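Local coordinates for mRNA-binding protein PUF3 (Saccharomyces cerevisiae, PDB 3K49) that binds the 3' untranslated region of COX17 mRNA, promoting its deadenylation and decay, and binds other mRNAs encoding mitochondrial proteins, at residues Q227-Q232 with V241-E246; K270-G275 with Q318-V323; D201-L206 with T236-V241; G175-L180 with N207-F212. One frame throughout, in Å; residues are numbered along the deposited sequence.

Contact 1. Residues Q227-Q232 with V241-E246. With nucleotides of chain B.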
# COMPACT_ATOMS: atom_id res chain seq x y z
N GLN A 227 11.62 1.50 -2.02
CA GLN A 227 11.60 1.26 -0.59
C GLN A 227 11.24 -0.18 -0.27
O GLN A 227 11.77 -0.78 0.66
CB GLN A 227 10.63 2.21 0.09
CG GLN A 227 11.08 3.64 -0.03
CD GLN A 227 10.20 4.59 0.74
OE1 GLN A 227 10.20 4.60 1.98
NE2 GLN A 227 9.46 5.43 0.02
N TYR A 228 10.33 -0.73 -1.06
CA TYR A 228 9.91 -2.10 -0.83
C TYR A 228 11.06 -3.05 -1.14
O TYR A 228 11.25 -4.02 -0.42
CB TYR A 228 8.67 -2.48 -1.66
CG TYR A 228 8.33 -3.94 -1.53
CD1 TYR A 228 7.67 -4.42 -0.40
CD2 TYR A 228 8.72 -4.85 -2.51
CE1 TYR A 228 7.38 -5.75 -0.27
CE2 TYR A 228 8.44 -6.19 -2.38
CZ TYR A 228 7.77 -6.64 -1.26
OH TYR A 228 7.48 -7.98 -1.12
N VAL A 229 11.81 -2.78 -2.21
CA VAL A 229 12.99 -3.58 -2.51
C VAL A 229 14.06 -3.46 -1.43
O VAL A 229 14.68 -4.45 -1.06
CB VAL A 229 13.62 -3.19 -3.85
CG1 VAL A 229 14.84 -4.05 -4.11
CG2 VAL A 229 12.59 -3.30 -4.98
N LEU A 230 14.26 -2.25 -0.92
CA LEU A 230 15.25 -2.00 0.13
C LEU A 230 14.97 -2.77 1.42
O LEU A 230 15.90 -3.17 2.12
CB LEU A 230 15.33 -0.50 0.47
CG LEU A 230 16.05 0.44 -0.51
CD1 LEU A 230 15.93 1.87 -0.03
CD2 LEU A 230 17.49 0.07 -0.65
N GLN A 231 13.70 -2.97 1.74
CA GLN A 231 13.38 -3.55 3.03
C GLN A 231 13.30 -5.07 2.99
O GLN A 231 12.98 -5.70 3.99
CB GLN A 231 12.08 -2.99 3.56
CG GLN A 231 10.88 -3.78 3.16
CD GLN A 231 9.63 -3.25 3.80
OE1 GLN A 231 9.63 -2.13 4.34
NE2 GLN A 231 8.56 -4.04 3.77
N GLN A 232 13.60 -5.65 1.84
CA GLN A 232 13.73 -7.10 1.74
C GLN A 232 14.99 -7.57 2.47
O GLN A 232 15.91 -6.79 2.71
CB GLN A 232 13.78 -7.53 0.29
CG GLN A 232 12.54 -7.16 -0.48
CD GLN A 232 11.30 -7.78 0.11
OE1 GLN A 232 11.19 -8.99 0.20
NE2 GLN A 232 10.34 -6.94 0.51
N VAL A 241 19.07 -9.21 -4.12
CA VAL A 241 20.37 -8.83 -3.58
C VAL A 241 21.13 -7.87 -4.51
O VAL A 241 21.61 -6.82 -4.09
CB VAL A 241 21.23 -10.09 -3.28
CG1 VAL A 241 22.63 -9.69 -2.82
CG2 VAL A 241 20.55 -10.95 -2.24
N ASP A 242 21.25 -8.23 -5.79
CA ASP A 242 21.92 -7.38 -6.75
C ASP A 242 21.24 -6.01 -6.90
O ASP A 242 21.91 -4.98 -6.90
CB ASP A 242 22.00 -8.06 -8.11
CG ASP A 242 22.94 -9.24 -8.13
OD1 ASP A 242 23.75 -9.36 -7.18
OD2 ASP A 242 22.88 -10.04 -9.08
N ILE A 243 19.91 -6.01 -7.03
CA ILE A 243 19.18 -4.75 -7.20
C ILE A 243 19.28 -3.90 -5.94
O ILE A 243 19.37 -2.67 -6.02
CB ILE A 243 17.70 -5.00 -7.54
CG1 ILE A 243 17.58 -5.86 -8.80
CG2 ILE A 243 16.97 -3.67 -7.71
CD1 ILE A 243 18.21 -5.23 -10.03
N LYS A 244 19.25 -4.55 -4.78
CA LYS A 244 19.37 -3.80 -3.53
C LYS A 244 20.72 -3.09 -3.45
O LYS A 244 20.82 -2.00 -2.90
CB LYS A 244 19.17 -4.70 -2.32
CG LYS A 244 19.12 -3.91 -1.02
CD LYS A 244 18.94 -4.84 0.17
CE LYS A 244 18.95 -4.08 1.49
NZ LYS A 244 18.41 -4.95 2.60
N GLN A 245 21.74 -3.71 -4.02
CA GLN A 245 23.07 -3.12 -4.08
C GLN A 245 23.12 -1.90 -5.02
O GLN A 245 23.64 -0.85 -4.65
CB GLN A 245 24.11 -4.18 -4.48
CG GLN A 245 25.56 -3.67 -4.50
CD GLN A 245 26.06 -3.26 -3.12
OE1 GLN A 245 25.62 -3.79 -2.11
NE2 GLN A 245 26.99 -2.31 -3.09
N GLU A 246 22.58 -2.03 -6.23
CA GLU A 246 22.53 -0.90 -7.18
C GLU A 246 21.75 0.28 -6.62
O GLU A 246 21.96 1.42 -7.03
CB GLU A 246 21.91 -1.31 -8.52
CG GLU A 246 22.34 -2.71 -8.97
CD GLU A 246 21.45 -3.30 -10.05
OE1 GLU A 246 21.29 -2.66 -11.12
OE2 GLU A 246 20.92 -4.42 -9.83
P U B 5 3.96 15.93 3.38
OP1 U B 5 2.95 16.63 2.57
OP2 U B 5 3.61 15.38 4.72
O5' U B 5 4.59 14.74 2.53
C5' U B 5 3.94 13.48 2.47
C4' U B 5 4.05 12.94 1.06
O4' U B 5 5.41 12.50 0.83
C3' U B 5 3.22 11.71 0.74
O3' U B 5 1.88 12.11 0.46
C2' U B 5 3.93 11.22 -0.51
O2' U B 5 3.56 11.98 -1.64
C1' U B 5 5.40 11.50 -0.17
N1 U B 5 6.16 10.33 0.33
C2 U B 5 6.83 9.56 -0.59
O2 U B 5 6.82 9.80 -1.78
N3 U B 5 7.51 8.49 -0.06
C4 U B 5 7.58 8.12 1.26
O4 U B 5 8.19 7.11 1.57
C5 U B 5 6.86 8.98 2.15
C6 U B 5 6.19 10.03 1.67
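Within the sixth Pumilio repeat, the RNA-reading helix 222-230 ends against helix 238-252 of the same repeat, and Lys-244 closes the junction by reaching the carbonyls at that helix end. CG of Lys-244 stands anti to the backbone N (chi1 -173°) and the chain runs on fully extended, which carries NZ to the end of the reading helix and the loop just beyond it. There NZ donates to Gln-232 O at 3.1 Å, approaching almost in line with the carbonyl (C=O...N angle 166°), and more weakly to Leu-230 O, also at 3.1 Å. A third carbonyl, Tyr-274 O of the next repeat, takes a further bond, so the buried ammonium group is gripped by three backbone oxygens near a helix end whose dipole would probably favour the positive charge. A methionine in place of Lys-244 would probably leave the carbonyls of Leu-230 and Gln-232 without this donor and loosen the tie to the next repeat.

Alongside this polar grip the contact is apolar: Val-229 CG1 meets Ile-243 CG2 at 4.2 Å, and Leu-230 CD2 lies 4.3 Å from Lys-244 CG. Gln-232 NE2 stands over one face of the Tyr-228 ring, offset toward its rim, and donates to the backbone Tyr-228 O at 3.2 Å. From the same helix Gln-227 points to the RNA, its NE2 donating to O4 of U5 of chain B at 2.6 Å. Helix 264-274 covers the next flank, with Lys-270 and Ser-271 against Leu-230, while Tyr-228 leans on helix 186-196 of the preceding repeat.

Contact 2. Residues K270-G275 with Q318-V323. With nucleotides of chain B.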
# COMPACT_ATOMS: atom_id res chain seq x y z
N LYS A 270 15.51 4.75 4.19
CA LYS A 270 15.36 3.30 4.15
C LYS A 270 16.69 2.65 3.86
O LYS A 270 16.98 1.58 4.37
CB LYS A 270 14.33 2.89 3.10
CG LYS A 270 12.93 3.36 3.42
CD LYS A 270 12.40 2.67 4.68
CE LYS A 270 11.30 3.50 5.35
NZ LYS A 270 11.77 4.89 5.67
N SER A 271 17.49 3.31 3.01
CA SER A 271 18.81 2.81 2.64
C SER A 271 19.61 2.56 3.89
O SER A 271 20.12 1.46 4.09
CB SER A 271 19.55 3.82 1.76
OG SER A 271 18.93 3.96 0.49
N ILE A 272 19.73 3.59 4.73
CA ILE A 272 20.55 3.48 5.93
C ILE A 272 19.85 2.67 7.04
O ILE A 272 20.50 2.13 7.93
CB ILE A 272 21.01 4.87 6.45
CG1 ILE A 272 19.83 5.70 6.92
CG2 ILE A 272 21.76 5.64 5.36
CD1 ILE A 272 20.21 7.14 7.19
N LEU A 273 18.53 2.58 6.95
CA LEU A 273 17.77 1.81 7.92
C LEU A 273 17.83 0.31 7.63
O LEU A 273 18.02 -0.48 8.55
CB LEU A 273 16.31 2.27 7.95
CG LEU A 273 15.38 1.45 8.84
CD1 LEU A 273 15.94 1.34 10.23
CD2 LEU A 273 13.99 2.06 8.87
N TYR A 274 17.68 -0.07 6.37
CA TYR A 274 17.62 -1.49 6.02
C TYR A 274 18.84 -2.05 5.28
O TYR A 274 18.91 -3.24 5.00
CB TYR A 274 16.34 -1.79 5.24
CG TYR A 274 15.11 -1.59 6.08
CD1 TYR A 274 14.90 -2.33 7.24
CD2 TYR A 274 14.16 -0.63 5.75
CE1 TYR A 274 13.78 -2.14 8.03
CE2 TYR A 274 13.03 -0.44 6.53
CZ TYR A 274 12.84 -1.20 7.66
OH TYR A 274 11.72 -1.00 8.44
N GLY A 275 19.80 -1.20 4.96
CA GLY A 275 21.01 -1.68 4.32
C GLY A 275 21.90 -2.46 5.28
O GLY A 275 21.88 -2.22 6.49
N GLN A 318 18.89 13.15 11.35
CA GLN A 318 18.29 12.54 12.53
C GLN A 318 18.39 11.02 12.44
O GLN A 318 18.85 10.35 13.38
CB GLN A 318 16.83 12.95 12.67
CG GLN A 318 16.58 14.45 12.57
CD GLN A 318 15.14 14.82 12.86
OE1 GLN A 318 14.47 14.17 13.65
NE2 GLN A 318 14.66 15.87 12.20
N LYS A 319 17.96 10.48 11.31
CA LYS A 319 18.01 9.04 11.06
C LYS A 319 19.42 8.50 11.26
O LYS A 319 19.61 7.46 11.89
CB LYS A 319 17.53 8.74 9.65
CG LYS A 319 17.05 7.31 9.43
CD LYS A 319 15.69 7.07 10.08
CE LYS A 319 15.07 5.76 9.63
NZ LYS A 319 13.95 5.94 8.66
N LEU A 320 20.42 9.20 10.72
CA LEU A 320 21.80 8.76 10.84
C LEU A 320 22.24 8.68 12.29
O LEU A 320 22.93 7.74 12.70
CB LEU A 320 22.74 9.68 10.07
CG LEU A 320 22.97 9.33 8.60
CD1 LEU A 320 23.96 10.29 7.97
CD2 LEU A 320 23.44 7.88 8.46
N VAL A 321 21.85 9.68 13.07
CA VAL A 321 22.13 9.69 14.50
C VAL A 321 21.76 8.34 15.13
O VAL A 321 22.56 7.76 15.87
CB VAL A 321 21.35 10.82 15.19
CG1 VAL A 321 21.44 10.69 16.72
CG2 VAL A 321 21.85 12.17 14.72
N ASN A 322 20.57 7.85 14.82
CA ASN A 322 20.06 6.60 15.37
C ASN A 322 20.76 5.33 14.89
O ASN A 322 21.11 4.47 15.69
CB ASN A 322 18.57 6.47 15.07
CG ASN A 322 17.76 7.59 15.70
OD1 ASN A 322 18.16 8.16 16.71
ND2 ASN A 322 16.61 7.90 15.10
N VAL A 323 20.96 5.22 13.58
CA VAL A 323 21.51 4.01 12.99
C VAL A 323 23.04 4.00 12.98
O VAL A 323 23.66 3.09 12.43
CB VAL A 323 21.00 3.83 11.55
CG1 VAL A 323 19.49 3.60 11.54
CG2 VAL A 323 21.35 5.06 10.71
P U B 3 6.12 20.13 13.56
OP1 U B 3 4.65 20.12 13.45
OP2 U B 3 6.81 19.01 14.25
O5' U B 3 6.74 20.30 12.10
C5' U B 3 6.42 21.43 11.28
C4' U B 3 7.23 21.39 10.00
O4' U B 3 8.64 21.60 10.28
C3' U B 3 7.19 20.08 9.23
O3' U B 3 6.04 20.05 8.38
C2' U B 3 8.49 20.13 8.43
O2' U B 3 8.37 20.92 7.25
C1' U B 3 9.43 20.79 9.43
N1 U B 3 10.19 19.84 10.27
C2 U B 3 11.43 19.42 9.83
O2 U B 3 11.92 19.78 8.77
N3 U B 3 12.09 18.56 10.67
C4 U B 3 11.65 18.09 11.89
O4 U B 3 12.37 17.35 12.55
C5 U B 3 10.35 18.56 12.27
C6 U B 3 9.68 19.40 11.47
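Apolar contact between Ile-272 and the facing turn of 318-323 makes up the inner part of this interface. Ile-272 CD1 reaches Leu-320 CD2 at 3.5 Å, the two side chains crossing at about a right angle, and its CG1 meets Val-323 CG2 at 4.1 Å. With CG1 between the backbone N and the carbonyl carbon (chi1 66°), the ethyl arm of Ile-272 also comes against the aliphatic stem of Lys-319, CD1 to CG 3.9 Å. Leu-273 adds a looser contact, its CD1 4.4 Å from Val-323 CG1.

The segment axes run 10.0 Å apart and only 8° from parallel, the side-by-side stacking of equivalent helices from consecutive Pumilio repeats, here the seventh and eighth, that builds the RNA-binding surface. On that surface Gln-318 NE2 donates to O4 of U3 of chain B at 2.7 Å.

The charged contacts lie at the edge. Lys-319, bent at chi2 and chi4, passes Leu-273 CD2 and brings NZ within 3.8 Å of Lys-270 NZ; a salt bridge from Lys-319 NZ to Glu-269 probably offsets this closeness of like charges. Shortening Lys-319 to an alanine is likely to leave Glu-269 without this cationic mate and open a gap beside Leu-273.

Contact 3. Residues D201-L206 with T236-V241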
# COMPACT_ATOMS: atom_id res chain seq x y z
N ASP A 201 9.21 -14.55 -11.45
CA ASP A 201 8.38 -13.36 -11.64
C ASP A 201 9.13 -12.12 -11.17
O ASP A 201 9.15 -11.11 -11.85
CB ASP A 201 7.07 -13.48 -10.86
CG ASP A 201 6.18 -14.59 -11.39
OD1 ASP A 201 6.19 -14.82 -12.62
OD2 ASP A 201 5.47 -15.23 -10.56
N GLN A 202 9.74 -12.22 -9.99
CA GLN A 202 10.50 -11.10 -9.43
C GLN A 202 11.66 -10.71 -10.34
O GLN A 202 11.98 -9.54 -10.47
CB GLN A 202 11.02 -11.44 -8.03
CG GLN A 202 9.93 -11.83 -7.05
CD GLN A 202 10.45 -12.15 -5.67
OE1 GLN A 202 11.49 -11.64 -5.26
NE2 GLN A 202 9.74 -13.00 -4.96
N GLU A 203 12.29 -11.71 -10.96
CA GLU A 203 13.40 -11.46 -11.87
C GLU A 203 12.88 -10.69 -13.08
O GLU A 203 13.46 -9.68 -13.47
CB GLU A 203 14.06 -12.79 -12.27
CG GLU A 203 15.28 -12.63 -13.16
CD GLU A 203 15.91 -13.96 -13.53
OE1 GLU A 203 15.39 -15.00 -13.08
OE2 GLU A 203 16.92 -13.95 -14.26
N SER A 204 11.78 -11.17 -13.65
CA SER A 204 11.17 -10.53 -14.81
C SER A 204 10.80 -9.07 -14.56
O SER A 204 10.84 -8.23 -15.46
CB SER A 204 9.93 -11.31 -15.25
OG SER A 204 9.14 -10.55 -16.14
N ILE A 205 10.44 -8.77 -13.32
CA ILE A 205 10.03 -7.42 -12.96
C ILE A 205 11.22 -6.50 -12.69
O ILE A 205 11.22 -5.34 -13.08
CB ILE A 205 9.15 -7.44 -11.69
CG1 ILE A 205 7.73 -7.92 -12.01
CG2 ILE A 205 9.13 -6.06 -11.01
CD1 ILE A 205 6.87 -8.05 -10.81
N LEU A 206 12.21 -7.03 -11.98
CA LEU A 206 13.37 -6.26 -11.56
C LEU A 206 14.30 -5.96 -12.74
O LEU A 206 15.07 -5.00 -12.71
CB LEU A 206 14.12 -6.99 -10.45
CG LEU A 206 13.34 -7.10 -9.14
CD1 LEU A 206 14.09 -7.97 -8.13
CD2 LEU A 206 13.05 -5.72 -8.58
N THR A 236 16.05 -13.57 0.41
CA THR A 236 15.42 -13.63 -0.90
C THR A 236 16.36 -14.06 -2.02
O THR A 236 17.44 -14.61 -1.78
CB THR A 236 14.77 -12.28 -1.29
OG1 THR A 236 15.74 -11.24 -1.22
CG2 THR A 236 13.61 -11.95 -0.36
N ASN A 237 15.94 -13.80 -3.26
CA ASN A 237 16.61 -14.33 -4.44
C ASN A 237 17.86 -13.57 -4.87
O ASN A 237 18.19 -12.52 -4.32
CB ASN A 237 15.62 -14.42 -5.61
CG ASN A 237 14.80 -13.16 -5.80
OD1 ASN A 237 15.33 -12.11 -6.16
ND2 ASN A 237 13.50 -13.25 -5.56
N LYS A 238 18.55 -14.12 -5.86
CA LYS A 238 19.79 -13.54 -6.36
C LYS A 238 19.57 -12.16 -6.99
O LYS A 238 20.48 -11.33 -7.05
CB LYS A 238 20.42 -14.48 -7.40
CG LYS A 238 19.55 -14.69 -8.64
CD LYS A 238 20.25 -15.52 -9.70
CE LYS A 238 19.38 -15.67 -10.94
NZ LYS A 238 20.07 -16.44 -12.02
N GLU A 239 18.35 -11.93 -7.47
CA GLU A 239 18.03 -10.70 -8.18
C GLU A 239 17.78 -9.54 -7.22
O GLU A 239 18.21 -8.41 -7.46
CB GLU A 239 16.82 -10.91 -9.10
CG GLU A 239 16.47 -9.69 -9.94
CD GLU A 239 17.55 -9.35 -10.95
OE1 GLU A 239 18.48 -10.15 -11.12
OE2 GLU A 239 17.46 -8.26 -11.56
N MET A 240 17.10 -9.84 -6.11
CA MET A 240 16.87 -8.83 -5.08
C MET A 240 18.20 -8.30 -4.54
O MET A 240 18.42 -7.08 -4.51
CB MET A 240 16.04 -9.41 -3.94
CG MET A 240 14.56 -9.54 -4.26
SD MET A 240 13.71 -7.96 -4.42
CE MET A 240 11.99 -8.49 -4.43
N VAL A 241 19.07 -9.21 -4.12
CA VAL A 241 20.37 -8.83 -3.58
C VAL A 241 21.13 -7.87 -4.51
O VAL A 241 21.61 -6.82 -4.09
CB VAL A 241 21.23 -10.09 -3.28
CG1 VAL A 241 22.63 -9.69 -2.82
CG2 VAL A 241 20.55 -10.95 -2.24
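Gln-202 and Asn-237 meet amide to amide with their planes 62° apart. Asn-237 ND2 donates to Gln-202 OE1 at 2.6 Å, coming from above the carbonyl plane, 68° out of it, and so misses the lone-pair directions; the acceptor nevertheless lies close to the amide plane of Asn-237. The glutamine reaches out on an extended chain, and its other end, NE2, is held by Gly-197 O.

The opposite end of the Asn-237 amide faces its own helix. OD1 takes Met-240 N at 2.9 Å, with a weak second bond from Glu-239 N, which makes Asn-237 the N-cap of helix 238-252. With CG between the backbone N and the carbonyl carbon (chi1 48°), the amide turns back over the first turn, where one end caps the helix and the other grips the neighbouring one. Helix 199-207 belongs to the fifth Pumilio repeat and the capped helix to the sixth, so the contact joins successive repeats in the stacked solenoid, with its nearest atom about 14 Å from the RNA.

Leu-206 and Glu-239 slide past one another in opposite directions, and Leu-206 CD1 comes to 3.4 Å from Glu-239 CG. Met-240, bent at chi2, crosses Leu-206 at about a right angle with SD 3.7 Å from CD1. Its methyl CE comes to Gln-202 OE1 at 3.3 Å, from the side of the amide plane opposite Asn-237 ND2. Toward the outside Glu-203 OE2 and Lys-238 NZ stand 4.6 Å apart, opposite charges too distant for a salt bridge.

Contact 4. Residues G175-L180 with N207-F212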
# COMPACT_ATOMS: atom_id res chain seq x y z
N GLY A 175 6.96 -5.15 -20.66
CA GLY A 175 7.02 -3.96 -21.49
C GLY A 175 6.41 -2.75 -20.81
O GLY A 175 6.73 -1.60 -21.15
N HIS A 176 5.54 -2.99 -19.84
CA HIS A 176 4.83 -1.89 -19.20
C HIS A 176 5.26 -1.65 -17.77
O HIS A 176 4.81 -0.70 -17.14
CB HIS A 176 3.33 -2.12 -19.28
CG HIS A 176 2.84 -2.44 -20.65
ND1 HIS A 176 2.40 -1.48 -21.54
CD2 HIS A 176 2.71 -3.63 -21.30
CE1 HIS A 176 2.03 -2.06 -22.67
NE2 HIS A 176 2.20 -3.36 -22.54
N ILE A 177 6.17 -2.48 -17.27
CA ILE A 177 6.51 -2.49 -15.85
C ILE A 177 7.09 -1.19 -15.32
O ILE A 177 6.74 -0.77 -14.22
CB ILE A 177 7.43 -3.67 -15.50
CG1 ILE A 177 6.69 -4.99 -15.70
CG2 ILE A 177 7.93 -3.57 -14.06
CD1 ILE A 177 7.59 -6.20 -15.71
N TYR A 178 7.97 -0.53 -16.07
CA TYR A 178 8.46 0.77 -15.61
C TYR A 178 7.34 1.80 -15.56
O TYR A 178 7.15 2.50 -14.56
CB TYR A 178 9.62 1.30 -16.46
CG TYR A 178 9.91 2.74 -16.09
CD1 TYR A 178 10.66 3.05 -14.96
CD2 TYR A 178 9.39 3.80 -16.84
CE1 TYR A 178 10.91 4.36 -14.60
CE2 TYR A 178 9.64 5.12 -16.49
CZ TYR A 178 10.40 5.39 -15.37
OH TYR A 178 10.65 6.71 -15.01
N HIS A 179 6.60 1.90 -16.66
CA HIS A 179 5.45 2.79 -16.69
C HIS A 179 4.57 2.58 -15.46
O HIS A 179 4.27 3.54 -14.74
CB HIS A 179 4.63 2.55 -17.96
CG HIS A 179 3.41 3.41 -18.06
ND1 HIS A 179 2.14 2.92 -17.81
CD2 HIS A 179 3.25 4.72 -18.38
CE1 HIS A 179 1.26 3.90 -17.98
NE2 HIS A 179 1.91 4.99 -18.32
N LEU A 180 4.19 1.33 -15.20
CA LEU A 180 3.29 1.01 -14.08
C LEU A 180 3.88 1.39 -12.73
O LEU A 180 3.15 1.77 -11.80
CB LEU A 180 2.91 -0.48 -14.06
CG LEU A 180 2.01 -1.02 -15.17
CD1 LEU A 180 1.90 -2.55 -15.06
CD2 LEU A 180 0.63 -0.36 -15.09
N ASN A 207 14.22 -6.79 -13.77
CA ASN A 207 14.95 -6.57 -15.01
C ASN A 207 14.47 -5.35 -15.79
O ASN A 207 15.25 -4.68 -16.44
CB ASN A 207 14.87 -7.82 -15.90
CG ASN A 207 15.87 -8.91 -15.48
OD1 ASN A 207 16.67 -8.71 -14.56
ND2 ASN A 207 15.81 -10.05 -16.15
N GLU A 208 13.17 -5.07 -15.74
CA GLU A 208 12.63 -3.90 -16.43
C GLU A 208 12.83 -2.62 -15.61
O GLU A 208 12.52 -1.52 -16.08
CB GLU A 208 11.14 -4.09 -16.76
CG GLU A 208 10.87 -5.23 -17.73
CD GLU A 208 9.52 -5.08 -18.43
OE1 GLU A 208 9.05 -6.06 -19.07
OE2 GLU A 208 8.93 -3.99 -18.33
N LEU A 209 13.34 -2.76 -14.40
CA LEU A 209 13.52 -1.59 -13.54
C LEU A 209 15.00 -1.27 -13.32
O LEU A 209 15.36 -0.14 -12.99
CB LEU A 209 12.85 -1.84 -12.17
CG LEU A 209 11.37 -2.25 -12.11
CD1 LEU A 209 10.90 -2.23 -10.68
CD2 LEU A 209 10.52 -1.31 -12.95
N LYS A 210 15.87 -2.27 -13.48
CA LYS A 210 17.25 -2.12 -13.07
C LYS A 210 18.08 -1.15 -13.93
O LYS A 210 19.25 -0.93 -13.64
CB LYS A 210 17.93 -3.49 -12.98
CG LYS A 210 18.09 -4.23 -14.30
CD LYS A 210 19.06 -5.42 -14.12
CE LYS A 210 19.19 -6.25 -15.38
NZ LYS A 210 19.70 -7.61 -15.12
N ASP A 211 17.48 -0.57 -14.96
CA ASP A 211 18.15 0.44 -15.77
C ASP A 211 17.64 1.83 -15.45
O ASP A 211 18.07 2.81 -16.04
CB ASP A 211 17.99 0.16 -17.27
CG ASP A 211 18.76 -1.07 -17.75
OD1 ASP A 211 18.45 -1.58 -18.85
OD2 ASP A 211 19.68 -1.53 -17.03
N PHE A 212 16.74 1.93 -14.48
CA PHE A 212 16.03 3.19 -14.23
C PHE A 212 15.92 3.60 -12.77
O PHE A 212 15.09 4.44 -12.44
CB PHE A 212 14.64 3.11 -14.85
CG PHE A 212 14.68 2.80 -16.32
CD1 PHE A 212 15.21 3.73 -17.22
CD2 PHE A 212 14.22 1.59 -16.79
CE1 PHE A 212 15.26 3.45 -18.59
CE2 PHE A 212 14.26 1.30 -18.16
CZ PHE A 212 14.78 2.24 -19.06
O HOH W 1 9.11 -1.05 -18.46
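Glu-208 meets the start of helix 177-181 with its carboxylate, and both oxygens are engaged. OE1 uses its syn lone pair to accept from Gly-175 N at 2.8 Å, with an N-H...O angle of 159°. OE2 takes a weak bond from Ile-177 N at 3.3 Å, and one water bridges Glu-208 OE2 and Tyr-178 N, donating to the first and accepting from the second at 2.7 Å. The carboxylate therefore serves amides just before and within the first turn of the helix, where the helix dipole would probably favour a negative charge.

Reach explains the fit: Glu-208 has CG anti to its carbonyl carbon and runs extended beyond it, crossing Ile-177 at about a right angle. Ile-177 CD1 lies 3.5 Å from Glu-208 CD. On its other branch Ile-177 CG2 meets Leu-209 CD2 at 3.6 Å, so the isoleucine fits between the acid and the leucine.

These residues join the start of the fifth Pumilio repeat to the loop that opens the sixth, and the nearest atom lies about 9 Å from the RNA. The positive phi of Gly-175 (98°) by itself calls for glycine, since a CB would be jammed against the preceding carbonyl O.

Farther out, a type I turn from Leu-209 to Phe-212, closed by Phe-212 N to Leu-209 O, brings the phenylalanine round to Tyr-178. Tyr-178 CE1 lies 3.9 Å from Phe-212 CB, and the ring planes are inclined at 46°. Helix 213-218 backs this edge, with Leu-216 against both Tyr-178 and Leu-209.

Overall arrangement
Contact 1 is the buried one, joining two helices of the sixth repeat, whereas contacts 2, 3 and 4 are partly buried and link successive repeats. Contacts 1 and 3 share helix 238-252, their centres about 9 Å apart: contact 3 uses its capped start and contact 1 the turns that follow. Contact 4 adjoins contact 3, where Ile-177 packs against the carbonyl oxygens of Ser-204 and Ile-205. Contact 2 meets contact 1 through Tyr-274 O and Lys-270, but touches neither contact 3 nor contact 4. Chemistry follows place: lysine-to-carbonyl bonds inside, largely apolar packing in contact 2, a paired amide in contact 3, carboxylate-to-backbone bonds with water in contact 4. Contacts 1 and 2 alone include bases of the RNA.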